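Local coordinates for protein 336aa long hypothetical dTDP-glucose 4,6-dehydratase (Pyrococcus horikoshii, PDB 2HUN) that binds NAD in a Rossmann-type domain and probably acts as a dTDP-glucose 4,6-dehydratase, removing water from a nucleotide-linked sugar, at residues Ile35-Tyr40 with Leu99-Ile104; Glu71-Val76 with Leu110-Arg115; Phe122-Thr127 with Met160-Trp165; Glu129-Ile134 with Ile239-Ala244. One frame throughout, in Å; residues are numbered along the deposited sequence.

Contact 1: Ile35-Tyr40 with Leu99-Ile104. With NAD (nicotinamide-adenine-dinucleotide), chain C.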
# COMPACT_ATOMS: atom_id res chain seq x y z
N ILE A 35 17.61 13.91 9.67
CA ILE A 35 17.04 13.19 10.79
C ILE A 35 17.25 11.72 10.49
O ILE A 35 16.81 11.21 9.46
CB ILE A 35 15.53 13.51 10.99
CG1 ILE A 35 14.98 12.70 12.16
CG2 ILE A 35 14.75 13.25 9.71
CD1 ILE A 35 13.56 13.04 12.55
N ASP A 36 17.97 11.05 11.38
CA ASP A 36 18.28 9.65 11.22
C ASP A 36 18.32 9.08 12.61
O ASP A 36 18.83 9.68 13.54
CB ASP A 36 19.63 9.47 10.53
CG ASP A 36 19.80 8.09 9.90
OD1 ASP A 36 19.87 7.09 10.64
OD2 ASP A 36 19.85 8.01 8.65
N LYS A 37 17.79 7.88 12.70
CA LYS A 37 17.67 7.17 13.93
C LYS A 37 18.95 6.41 14.31
O LYS A 37 19.12 5.93 15.44
CB LYS A 37 16.45 6.27 13.74
CG LYS A 37 16.64 5.04 12.83
CD LYS A 37 15.42 4.09 12.91
CE LYS A 37 15.76 2.68 12.40
NZ LYS A 37 14.59 1.73 12.40
N LEU A 38 19.86 6.33 13.34
CA LEU A 38 21.14 5.63 13.49
C LEU A 38 20.94 4.15 13.75
O LEU A 38 21.49 3.59 14.70
CB LEU A 38 21.99 6.25 14.61
CG LEU A 38 22.42 7.72 14.42
CD1 LEU A 38 23.43 8.09 15.50
CD2 LEU A 38 23.04 7.91 13.02
N GLY A 39 20.14 3.52 12.89
CA GLY A 39 19.90 2.10 13.03
C GLY A 39 20.58 1.33 11.90
O GLY A 39 21.60 1.76 11.38
N TYR A 40 20.00 0.20 11.53
CA TYR A 40 20.55 -0.63 10.46
C TYR A 40 20.87 0.18 9.20
O TYR A 40 20.00 0.89 8.67
CB TYR A 40 19.56 -1.75 10.11
CG TYR A 40 20.00 -2.59 8.93
CD1 TYR A 40 20.98 -3.57 9.08
CD2 TYR A 40 19.50 -2.35 7.65
CE1 TYR A 40 21.44 -4.30 7.98
CE2 TYR A 40 19.95 -3.06 6.55
CZ TYR A 40 20.92 -4.03 6.72
OH TYR A 40 21.37 -4.73 5.62
N LEU A 99 6.92 -2.41 9.40
CA LEU A 99 5.63 -1.73 9.48
C LEU A 99 5.85 -0.39 10.18
O LEU A 99 5.34 0.65 9.74
CB LEU A 99 4.63 -2.56 10.30
CG LEU A 99 3.27 -1.91 10.57
CD1 LEU A 99 2.42 -1.98 9.31
CD2 LEU A 99 2.57 -2.63 11.71
N HIS A 100 6.62 -0.42 11.26
CA HIS A 100 6.89 0.78 12.04
C HIS A 100 7.64 1.89 11.30
O HIS A 100 7.18 3.02 11.22
CB HIS A 100 7.67 0.44 13.30
CG HIS A 100 8.05 1.64 14.11
ND1 HIS A 100 7.14 2.31 14.90
CD2 HIS A 100 9.22 2.31 14.23
CE1 HIS A 100 7.73 3.34 15.48
NE2 HIS A 100 9.00 3.36 15.08
N SER A 101 8.82 1.56 10.77
CA SER A 101 9.62 2.55 10.07
C SER A 101 9.08 2.92 8.69
O SER A 101 9.05 4.10 8.33
CB SER A 101 11.08 2.07 9.93
OG SER A 101 11.75 2.04 11.18
N ASN A 102 8.65 1.92 7.92
CA ASN A 102 8.16 2.19 6.57
C ASN A 102 6.74 2.73 6.51
O ASN A 102 6.49 3.75 5.87
CB ASN A 102 8.29 0.94 5.70
CG ASN A 102 9.73 0.44 5.63
OD1 ASN A 102 10.66 1.16 5.96
ND2 ASN A 102 9.91 -0.80 5.18
N VAL A 103 5.81 2.05 7.18
CA VAL A 103 4.42 2.49 7.17
C VAL A 103 4.12 3.57 8.21
O VAL A 103 3.71 4.67 7.84
CB VAL A 103 3.45 1.32 7.39
CG1 VAL A 103 2.02 1.84 7.43
CG2 VAL A 103 3.60 0.30 6.25
N ILE A 104 4.32 3.27 9.49
CA ILE A 104 4.03 4.26 10.53
C ILE A 104 4.90 5.51 10.35
O ILE A 104 4.43 6.63 10.49
CB ILE A 104 4.27 3.69 11.95
CG1 ILE A 104 3.43 2.43 12.16
CG2 ILE A 104 3.90 4.73 13.01
CD1 ILE A 104 1.95 2.63 11.96
PA NAD C . 20.24 2.34 4.21
O1A NAD C . 19.82 1.12 4.91
O2A NAD C . 21.66 2.51 3.82
O5B NAD C . 19.86 3.58 5.16
C5B NAD C . 18.54 3.80 5.68
C4B NAD C . 18.71 5.01 6.62
O4B NAD C . 17.44 5.38 7.19
C3B NAD C . 19.65 4.66 7.81
O3B NAD C . 20.60 5.72 8.02
C2B NAD C . 18.67 4.42 8.97
O2B NAD C . 19.18 4.64 10.29
C1B NAD C . 17.52 5.36 8.61
N9A NAD C . 16.21 4.95 9.15
C8A NAD C . 15.58 3.77 9.02
N7A NAD C . 14.41 3.81 9.66
C5A NAD C . 14.28 5.01 10.21
C6A NAD C . 13.28 5.64 11.00
N6A NAD C . 12.16 5.05 11.37
N1A NAD C . 13.53 6.98 11.40
C2A NAD C . 14.71 7.63 11.02
N3A NAD C . 15.65 7.03 10.28
C4A NAD C . 15.43 5.75 9.88
O3 NAD C . 19.44 2.28 2.84
PN NAD C . 19.37 3.16 1.52
O1N NAD C . 19.77 2.17 0.47
O2N NAD C . 20.22 4.36 1.59
O5D NAD C . 17.79 3.43 1.29
C5D NAD C . 17.21 4.73 1.17
C4D NAD C . 15.80 4.59 0.54
O4D NAD C . 15.90 4.23 -0.85
C3D NAD C . 14.94 3.54 1.24
O3D NAD C . 13.60 4.08 1.40
C2D NAD C . 14.97 2.34 0.26
O2D NAD C . 13.76 1.58 0.37
C1D NAD C . 15.14 3.04 -1.08
N1N NAD C . 15.81 2.24 -2.13
C2N NAD C . 17.19 1.86 -2.04
C3N NAD C . 17.75 1.11 -3.09
C7N NAD C . 19.24 0.68 -3.07
O7N NAD C . 19.72 0.18 -4.09
N7N NAD C . 19.96 0.87 -1.98
C4N NAD C . 16.96 0.73 -4.20
C5N NAD C . 15.60 1.11 -4.27
C6N NAD C . 15.01 1.86 -3.24
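Lys37 and Ser101 meet beside the N7A/N6A edge of the adenine of NAD, in the adenosine pocket of a Rossmann fold. Lys37 stands in the loop after strand 31-36, Ser101 on helix 96-116. The backbones stay well apart, and a single hydrogen bond joins the two segments, from Lys37 NZ to Ser101 OG (3.1 Å). Glu85 takes NZ in a salt bridge as well, so the ammonium has two partners. Ser101 OG also accepts the adenine amino group, N6A, at 3.0 Å, and two donors therefore share this hydroxyl oxygen.

Van der Waals contact comes from the lysine chain, which runs extended over one face of the purine. CG sits between the backbone N and the carbonyl carbon (chi1 74°), which carries the chain across the ring rather than past it; CG lies 3.3 Å from C4A, while the modelled approach of CD to C5A is doubtfully close. An alanine here would be likely to leave this face of the adenine bare and both Glu85 and Ser101 without their ammonium partner.

Hydrogen bonds grip the adenine-side ribose. Asp36 takes both hydroxyls, O2B on OD1 (2.6 Å) and O3B on OD2 at a very short distance, the acidic residue at the end of the second strand by which many Rossmann enzymes favour NAD. Gly39 N adds a donor to O2B at 3.0 Å. The carboxylate is itself fixed by an Asx turn, in which Leu38 N gives its hydrogen to the anti lone pair of Asp36 OD1 at 2.8 Å.

Contact 2: Glu71-Val76 with Leu110-Arg115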
# COMPACT_ATOMS: atom_id res chain seq x y z
N GLU A 71 8.27 19.46 14.51
CA GLU A 71 9.09 20.65 14.70
C GLU A 71 10.04 20.87 13.53
O GLU A 71 10.29 22.00 13.11
CB GLU A 71 9.89 20.52 16.00
CG GLU A 71 9.03 20.11 17.19
CD GLU A 71 8.23 21.26 17.78
OE1 GLU A 71 7.78 22.14 17.02
OE2 GLU A 71 8.04 21.27 19.01
N LEU A 72 10.55 19.77 12.98
CA LEU A 72 11.47 19.88 11.85
C LEU A 72 10.72 20.23 10.56
O LEU A 72 11.17 21.07 9.79
CB LEU A 72 12.24 18.56 11.68
CG LEU A 72 13.03 18.07 12.89
CD1 LEU A 72 13.77 16.78 12.53
CD2 LEU A 72 14.01 19.15 13.36
N VAL A 73 9.59 19.58 10.34
CA VAL A 73 8.80 19.83 9.14
C VAL A 73 8.33 21.29 9.08
O VAL A 73 8.29 21.89 8.01
CB VAL A 73 7.57 18.88 9.06
CG1 VAL A 73 6.55 19.42 8.07
CG2 VAL A 73 8.03 17.50 8.62
N ARG A 74 8.00 21.84 10.25
CA ARG A 74 7.54 23.22 10.35
C ARG A 74 8.52 24.24 9.78
O ARG A 74 8.10 25.26 9.24
CB ARG A 74 7.33 23.62 11.82
CG ARG A 74 6.22 22.92 12.56
CD ARG A 74 6.22 23.43 13.99
NE ARG A 74 6.04 24.88 14.02
CZ ARG A 74 6.57 25.69 14.93
NH1 ARG A 74 7.34 25.20 15.90
NH2 ARG A 74 6.34 26.99 14.87
N LYS A 75 9.81 23.97 9.89
CA LYS A 75 10.82 24.92 9.44
C LYS A 75 11.53 24.69 8.11
O LYS A 75 12.46 25.42 7.79
CB LYS A 75 11.88 25.07 10.54
CG LYS A 75 12.76 23.85 10.71
CD LYS A 75 13.73 23.98 11.88
CE LYS A 75 13.05 23.62 13.19
NZ LYS A 75 14.07 23.34 14.24
N VAL A 76 11.10 23.72 7.31
CA VAL A 76 11.78 23.50 6.03
C VAL A 76 10.92 23.83 4.82
O VAL A 76 9.71 24.00 4.93
CB VAL A 76 12.28 22.04 5.90
CG1 VAL A 76 13.32 21.74 6.97
CG2 VAL A 76 11.11 21.07 6.01
N LEU A 110 3.63 12.31 6.92
CA LEU A 110 2.49 12.86 6.18
C LEU A 110 1.61 13.69 7.12
O LEU A 110 1.16 14.77 6.77
CB LEU A 110 1.68 11.74 5.52
CG LEU A 110 2.34 11.08 4.30
CD1 LEU A 110 1.57 9.83 3.87
CD2 LEU A 110 2.40 12.10 3.16
N GLU A 111 1.36 13.17 8.31
CA GLU A 111 0.53 13.89 9.27
C GLU A 111 1.19 15.21 9.67
O GLU A 111 0.52 16.24 9.72
CB GLU A 111 0.27 13.04 10.51
CG GLU A 111 -0.89 12.05 10.34
CD GLU A 111 -2.23 12.74 10.10
OE1 GLU A 111 -2.55 13.06 8.94
OE2 GLU A 111 -2.95 12.97 11.09
N SER A 112 2.49 15.18 9.96
CA SER A 112 3.18 16.40 10.35
C SER A 112 3.11 17.41 9.22
O SER A 112 2.96 18.61 9.45
CB SER A 112 4.64 16.10 10.71
OG SER A 112 5.40 15.78 9.55
N ILE A 113 3.22 16.93 7.98
CA ILE A 113 3.16 17.82 6.84
C ILE A 113 1.79 18.48 6.67
O ILE A 113 1.71 19.70 6.51
CB ILE A 113 3.54 17.08 5.53
CG1 ILE A 113 5.05 16.81 5.51
CG2 ILE A 113 3.11 17.90 4.32
CD1 ILE A 113 5.51 15.95 4.34
N ARG A 114 0.72 17.69 6.72
CA ARG A 114 -0.62 18.26 6.54
C ARG A 114 -1.12 19.03 7.76
O ARG A 114 -1.95 19.92 7.64
CB ARG A 114 -1.63 17.16 6.16
CG ARG A 114 -2.03 16.17 7.26
CD ARG A 114 -3.27 16.63 8.03
NE ARG A 114 -3.70 15.62 9.00
CZ ARG A 114 -4.76 15.73 9.78
NH1 ARG A 114 -5.54 16.81 9.72
NH2 ARG A 114 -5.06 14.76 10.64
N ARG A 115 -0.60 18.70 8.94
CA ARG A 115 -1.01 19.40 10.15
C ARG A 115 -0.22 20.69 10.37
O ARG A 115 -0.77 21.69 10.83
CB ARG A 115 -0.86 18.49 11.38
CG ARG A 115 -1.82 17.32 11.40
CD ARG A 115 -1.55 16.38 12.57
NE ARG A 115 -1.55 17.08 13.86
CZ ARG A 115 -1.50 16.48 15.04
NH1 ARG A 115 -1.46 15.16 15.12
NH2 ARG A 115 -1.48 17.21 16.15
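Val73 of helix 66-74 pushes both methyl groups against helix 96-116, and the backbones come close there, with the CA atoms of Val73 and Ile113 6.4 Å apart. CG2 presses on the serine hydroxyl, Val73 CG2 to Ser112 OG being 3.3 Å. That oxygen is not left without a polar partner, because it is hydrogen-bonded to Leu109 O one turn back in its own helix. CG1, anti to the backbone N (chi1 163°), turns to the next residue, where it meets the backbone at Ile113 CA (3.9 Å) and the side chain at Ile113 CG1 (4.0 Å). Val73 also packs on Leu7 of strand 5-9, on the sheet side.

Away from this buried patch the helices carry charges that pair within their own segments. Arg74, exposed, reaches back with NH1 to Glu71 OE1 at 3.3 Å, a long salt bridge lying in the guanidinium plane. The side chain of Arg114 starts away from helix 66-74 and grips Glu111 side-on: NE goes to OE1 from above the carboxylate plane, while Arg114 NH2 meets the syn lone pair of Glu111 OE2 at 2.8 Å. Glu111 OE1 takes a further hydrogen bond from Trp165 NE1, and Glu111 and Arg114 both pack on Pro95 of the second subunit. Two neighbouring helices packed side by side over one face of the parallel sheet are typical of the alpha/beta/alpha layering of a Rossmann domain.

Contact 3: Phe122-Thr127 with Met160-Trp165. With NAD (nicotinamide-adenine-dinucleotide), chain C.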
# COMPACT_ATOMS: atom_id res chain seq x y z
N PHE A 122 7.31 17.72 -0.84
CA PHE A 122 7.64 16.39 -0.33
C PHE A 122 7.95 15.34 -1.40
O PHE A 122 7.17 15.15 -2.33
CB PHE A 122 6.47 15.92 0.55
CG PHE A 122 6.62 14.52 1.07
CD1 PHE A 122 7.69 14.16 1.89
CD2 PHE A 122 5.64 13.57 0.81
CE1 PHE A 122 7.77 12.88 2.43
CE2 PHE A 122 5.71 12.30 1.34
CZ PHE A 122 6.78 11.94 2.16
N VAL A 123 9.09 14.67 -1.26
CA VAL A 123 9.47 13.61 -2.18
C VAL A 123 9.62 12.32 -1.37
O VAL A 123 10.44 12.24 -0.47
CB VAL A 123 10.81 13.91 -2.89
CG1 VAL A 123 11.27 12.67 -3.65
CG2 VAL A 123 10.65 15.09 -3.85
N HIS A 124 8.79 11.34 -1.70
CA HIS A 124 8.79 10.03 -1.04
C HIS A 124 9.62 9.07 -1.90
O HIS A 124 9.27 8.81 -3.06
CB HIS A 124 7.34 9.52 -0.94
CG HIS A 124 7.20 8.19 -0.27
ND1 HIS A 124 7.39 8.00 1.08
CD2 HIS A 124 6.83 6.98 -0.77
CE1 HIS A 124 7.14 6.74 1.39
NE2 HIS A 124 6.80 6.10 0.29
N VAL A 125 10.72 8.57 -1.33
CA VAL A 125 11.60 7.64 -2.04
C VAL A 125 11.15 6.18 -1.82
O VAL A 125 11.00 5.72 -0.69
CB VAL A 125 13.07 7.81 -1.59
CG1 VAL A 125 13.99 6.90 -2.42
CG2 VAL A 125 13.51 9.26 -1.77
N SER A 126 10.94 5.47 -2.92
CA SER A 126 10.49 4.09 -2.84
C SER A 126 11.33 3.16 -3.72
O SER A 126 12.35 3.58 -4.27
CB SER A 126 9.00 4.02 -3.21
OG SER A 126 8.42 2.77 -2.86
N THR A 127 10.87 1.91 -3.88
CA THR A 127 11.62 0.90 -4.62
C THR A 127 10.94 0.18 -5.78
O THR A 127 9.71 0.05 -5.83
CB THR A 127 12.12 -0.19 -3.66
OG1 THR A 127 12.75 -1.24 -4.39
CG2 THR A 127 10.97 -0.75 -2.87
N MET A 160 0.96 4.11 -0.96
CA MET A 160 -0.48 4.33 -0.99
C MET A 160 -0.93 5.46 -0.07
O MET A 160 -1.79 6.27 -0.44
CB MET A 160 -1.24 3.03 -0.64
CG MET A 160 -1.04 1.89 -1.64
SD MET A 160 -1.33 2.37 -3.37
CE MET A 160 0.28 2.79 -3.91
N LEU A 161 -0.34 5.53 1.13
CA LEU A 161 -0.71 6.59 2.07
C LEU A 161 -0.33 7.94 1.48
O LEU A 161 -1.10 8.89 1.55
CB LEU A 161 0.00 6.41 3.42
CG LEU A 161 -0.28 5.10 4.17
CD1 LEU A 161 0.45 5.13 5.52
CD2 LEU A 161 -1.77 4.94 4.38
N VAL A 162 0.86 8.02 0.88
CA VAL A 162 1.29 9.27 0.28
C VAL A 162 0.33 9.73 -0.81
O VAL A 162 -0.01 10.91 -0.88
CB VAL A 162 2.71 9.15 -0.32
CG1 VAL A 162 3.06 10.41 -1.08
CG2 VAL A 162 3.71 8.94 0.80
N LEU A 163 -0.11 8.82 -1.67
CA LEU A 163 -1.04 9.17 -2.74
C LEU A 163 -2.35 9.70 -2.15
O LEU A 163 -2.88 10.71 -2.59
CB LEU A 163 -1.32 7.94 -3.62
CG LEU A 163 -0.14 7.43 -4.46
CD1 LEU A 163 -0.54 6.15 -5.19
CD2 LEU A 163 0.27 8.49 -5.46
N GLY A 164 -2.85 9.01 -1.12
CA GLY A 164 -4.09 9.40 -0.49
C GLY A 164 -4.05 10.73 0.24
O GLY A 164 -4.93 11.58 0.06
N TRP A 165 -3.03 10.91 1.08
CA TRP A 165 -2.88 12.15 1.84
C TRP A 165 -2.67 13.35 0.93
O TRP A 165 -3.20 14.44 1.18
CB TRP A 165 -1.70 12.02 2.81
CG TRP A 165 -2.09 11.72 4.24
CD1 TRP A 165 -1.94 12.54 5.32
CD2 TRP A 165 -2.67 10.50 4.74
NE1 TRP A 165 -2.38 11.91 6.46
CE2 TRP A 165 -2.83 10.65 6.13
CE3 TRP A 165 -3.06 9.29 4.14
CZ2 TRP A 165 -3.36 9.65 6.95
CZ3 TRP A 165 -3.59 8.29 4.95
CH2 TRP A 165 -3.73 8.47 6.34
PA NAD C . 20.24 2.34 4.21
O1A NAD C . 19.82 1.12 4.91
O2A NAD C . 21.66 2.51 3.82
O5B NAD C . 19.86 3.58 5.16
C5B NAD C . 18.54 3.80 5.68
C4B NAD C . 18.71 5.01 6.62
O4B NAD C . 17.44 5.38 7.19
C3B NAD C . 19.65 4.66 7.81
O3B NAD C . 20.60 5.72 8.02
C2B NAD C . 18.67 4.42 8.97
O2B NAD C . 19.18 4.64 10.29
C1B NAD C . 17.52 5.36 8.61
N9A NAD C . 16.21 4.95 9.15
C8A NAD C . 15.58 3.77 9.02
N7A NAD C . 14.41 3.81 9.66
C5A NAD C . 14.28 5.01 10.21
C6A NAD C . 13.28 5.64 11.00
N6A NAD C . 12.16 5.05 11.37
N1A NAD C . 13.53 6.98 11.40
C2A NAD C . 14.71 7.63 11.02
N3A NAD C . 15.65 7.03 10.28
C4A NAD C . 15.43 5.75 9.88
O3 NAD C . 19.44 2.28 2.84
PN NAD C . 19.37 3.16 1.52
O1N NAD C . 19.77 2.17 0.47
O2N NAD C . 20.22 4.36 1.59
O5D NAD C . 17.79 3.43 1.29
C5D NAD C . 17.21 4.73 1.17
C4D NAD C . 15.80 4.59 0.54
O4D NAD C . 15.90 4.23 -0.85
C3D NAD C . 14.94 3.54 1.24
O3D NAD C . 13.60 4.08 1.40
C2D NAD C . 14.97 2.34 0.26
O2D NAD C . 13.76 1.58 0.37
C1D NAD C . 15.14 3.04 -1.08
N1N NAD C . 15.81 2.24 -2.13
C2N NAD C . 17.19 1.86 -2.04
C3N NAD C . 17.75 1.11 -3.09
C7N NAD C . 19.24 0.68 -3.07
O7N NAD C . 19.72 0.18 -4.09
N7N NAD C . 19.96 0.87 -1.98
C4N NAD C . 16.96 0.73 -4.20
C5N NAD C . 15.60 1.11 -4.27
C6N NAD C . 15.01 1.86 -3.24
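On the helix-facing side of the strand that lines the nicotinamide end of the NAD pocket, Val162 of helix 150-168 packs on His124 and Phe122. A single methyl does most of the touching. Val162 CG2 stands over one face of the imidazole in a CH-pi contact, 3.8 Å from the ring centroid and 14° off its normal, displaced slightly toward the rim at CG. The same methyl lies in the plane of the phenyl ring, at its edge, with Val162 CG2 3.9 Å from Phe122 CE2. One carbon thus meets an aromatic face and an aromatic edge at once.

Strand 121-127, helix 150-168 and strand 172-182 form a beta-alpha-beta crossover, the two strands pairing in parallel; Val162 also reaches Ile175 of the second strand. His124 CG is anti to the backbone N (chi1 -180°), which sends the ring from the sheet toward the helix, where NE2 is hydrogen-bonded to Ser158 OG. That bond and the methyl over the face limit the rotation of the imidazole. His81 of strand 78-81 adds another ring contact to it.

Further along the strand, alternate residues face the cofactor. Val125 CG1 lies 3.6 Å from O4D of the nicotinamide ribose, and Thr127 CB is 3.6 Å from C6N of the nicotinamide. The carbonyl of Ser126 comes nearer to the same ring carbon, its O 3.3 Å from C6N.

Contact 4: Glu129-Ile134 with Ile239-Ala244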
# COMPACT_ATOMS: atom_id res chain seq x y z
N GLU A 129 10.97 -2.78 -6.18
CA GLU A 129 10.45 -4.04 -5.66
C GLU A 129 8.95 -4.02 -5.39
O GLU A 129 8.34 -5.08 -5.25
CB GLU A 129 11.20 -4.45 -4.39
CG GLU A 129 12.61 -4.98 -4.64
CD GLU A 129 13.25 -5.53 -3.37
OE1 GLU A 129 12.75 -6.53 -2.83
OE2 GLU A 129 14.26 -4.95 -2.92
N VAL A 130 8.35 -2.84 -5.31
CA VAL A 130 6.91 -2.77 -5.04
C VAL A 130 6.10 -3.48 -6.12
O VAL A 130 5.04 -4.03 -5.84
CB VAL A 130 6.40 -1.31 -4.92
CG1 VAL A 130 6.93 -0.68 -3.64
CG2 VAL A 130 6.83 -0.51 -6.14
N TYR A 131 6.61 -3.48 -7.35
CA TYR A 131 5.94 -4.11 -8.48
C TYR A 131 6.10 -5.63 -8.57
O TYR A 131 5.39 -6.28 -9.34
CB TYR A 131 6.51 -3.58 -9.80
CG TYR A 131 6.35 -2.09 -10.02
CD1 TYR A 131 5.14 -1.55 -10.43
CD2 TYR A 131 7.44 -1.23 -9.86
CE1 TYR A 131 5.00 -0.19 -10.68
CE2 TYR A 131 7.32 0.13 -10.10
CZ TYR A 131 6.10 0.65 -10.52
OH TYR A 131 5.98 1.99 -10.77
N GLY A 132 7.02 -6.20 -7.80
CA GLY A 132 7.23 -7.63 -7.89
C GLY A 132 8.03 -7.94 -9.15
O GLY A 132 8.42 -7.02 -9.87
N ASP A 133 8.26 -9.21 -9.44
CA ASP A 133 9.06 -9.56 -10.61
C ASP A 133 8.32 -9.55 -11.94
O ASP A 133 7.10 -9.48 -11.99
CB ASP A 133 9.71 -10.92 -10.40
CG ASP A 133 8.70 -12.04 -10.32
OD1 ASP A 133 7.84 -12.00 -9.43
OD2 ASP A 133 8.77 -12.96 -11.16
N ILE A 134 9.09 -9.62 -13.03
CA ILE A 134 8.52 -9.63 -14.37
C ILE A 134 9.54 -10.27 -15.32
O ILE A 134 10.67 -9.80 -15.47
CB ILE A 134 8.19 -8.18 -14.83
CG1 ILE A 134 7.80 -8.17 -16.31
CG2 ILE A 134 9.37 -7.27 -14.58
CD1 ILE A 134 7.19 -6.86 -16.77
N ILE A 239 3.94 9.64 -9.62
CA ILE A 239 4.99 8.69 -9.28
C ILE A 239 5.99 8.72 -10.44
O ILE A 239 5.60 8.81 -11.61
CB ILE A 239 4.43 7.26 -9.11
CG1 ILE A 239 3.41 7.22 -7.97
CG2 ILE A 239 5.58 6.28 -8.81
CD1 ILE A 239 2.85 5.84 -7.70
N TYR A 240 7.27 8.65 -10.10
CA TYR A 240 8.33 8.67 -11.10
C TYR A 240 9.29 7.49 -10.96
O TYR A 240 10.03 7.40 -9.98
CB TYR A 240 9.13 9.98 -11.00
CG TYR A 240 8.36 11.23 -11.37
CD1 TYR A 240 8.20 11.61 -12.71
CD2 TYR A 240 7.79 12.04 -10.39
CE1 TYR A 240 7.50 12.77 -13.06
CE2 TYR A 240 7.09 13.19 -10.72
CZ TYR A 240 6.94 13.55 -12.05
OH TYR A 240 6.26 14.70 -12.36
N ASN A 241 9.28 6.59 -11.94
CA ASN A 241 10.19 5.45 -11.93
C ASN A 241 11.55 6.00 -12.32
O ASN A 241 11.63 6.91 -13.14
CB ASN A 241 9.81 4.39 -12.98
CG ASN A 241 8.70 3.46 -12.54
OD1 ASN A 241 8.39 3.32 -11.34
ND2 ASN A 241 8.09 2.79 -13.51
N ILE A 242 12.61 5.44 -11.76
CA ILE A 242 13.97 5.87 -12.08
C ILE A 242 14.82 4.63 -12.34
O ILE A 242 15.02 3.81 -11.43
CB ILE A 242 14.61 6.66 -10.91
CG1 ILE A 242 13.71 7.84 -10.52
CG2 ILE A 242 15.99 7.17 -11.32
CD1 ILE A 242 14.17 8.59 -9.27
N SER A 243 15.30 4.49 -13.57
CA SER A 243 16.11 3.35 -13.97
C SER A 243 17.09 3.74 -15.07
O SER A 243 16.81 4.61 -15.90
CB SER A 243 15.22 2.20 -14.47
OG SER A 243 14.49 2.59 -15.63
N ALA A 244 18.24 3.09 -15.07
CA ALA A 244 19.28 3.39 -16.05
C ALA A 244 19.20 2.57 -17.33
O ALA A 244 19.83 2.92 -18.32
CB ALA A 244 20.64 3.21 -15.40
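Tyr131 and Asn241 approach from opposite directions and meet through their polar ends. The phenol gives a hydrogen bond, Tyr131 OH to Asn241 OD1, at 2.8 Å. Tyr131 CG lies anti to its carbonyl carbon (chi1 -61°), carrying the ring toward strand 239-242. Ring and amide are turned almost perpendicular, their planes 79° apart, yet the bond is well directed: the hydroxyl sits in the carbonyl plane of the amide, on a lone pair, with a C=O...O angle of 117°. Relative to the phenol ring, OD1 lies at the edge, close to its plane, 3.6 Å from CE2. Val130 CG2 lies over one ring face, toward the rim.

Each group has a second grip. Arg177 NH1 is hydrogen-bonded to the Tyr131 hydroxyl, and Asn241 ND2 to Asp284 O, consistent with the modelled amide orientation. A phenylalanine in place of Tyr131 would probably leave Asn241 OD1 and the Arg177 guanidinium each short of a buried partner.

The bond ties the loop between strand 121-127 and helix 150-168 to strand 239-242. That strand pairs in parallel with strand 172-182, the one carrying Arg177, while Val130 on the loop packs against Ala156 and Asp159 of helix 150-168.

The four contacts run through one NAD-binding domain. Contacts 1 and 2 share helix 96-116 and alternate along the chain, their centres about 17 Å apart; Ile35 and Leu72 touch between them. Contact 3 follows both in sequence, and its helix packs beside helix 96-116, with Leu110 against Val162. Contacts 3 and 4 alternate in turn, with centres about 14 Å apart, and Leu163 meets Ile239. Contacts 1, 3 and 4 all reach the same large sheet. Contact 1 holds the adenosine half of NAD and contact 3 lines the nicotinamide end, while contacts 1 to 3 also border the second subunit, so helices 96-116 and 150-168 serve both the cofactor site and the dimer interface.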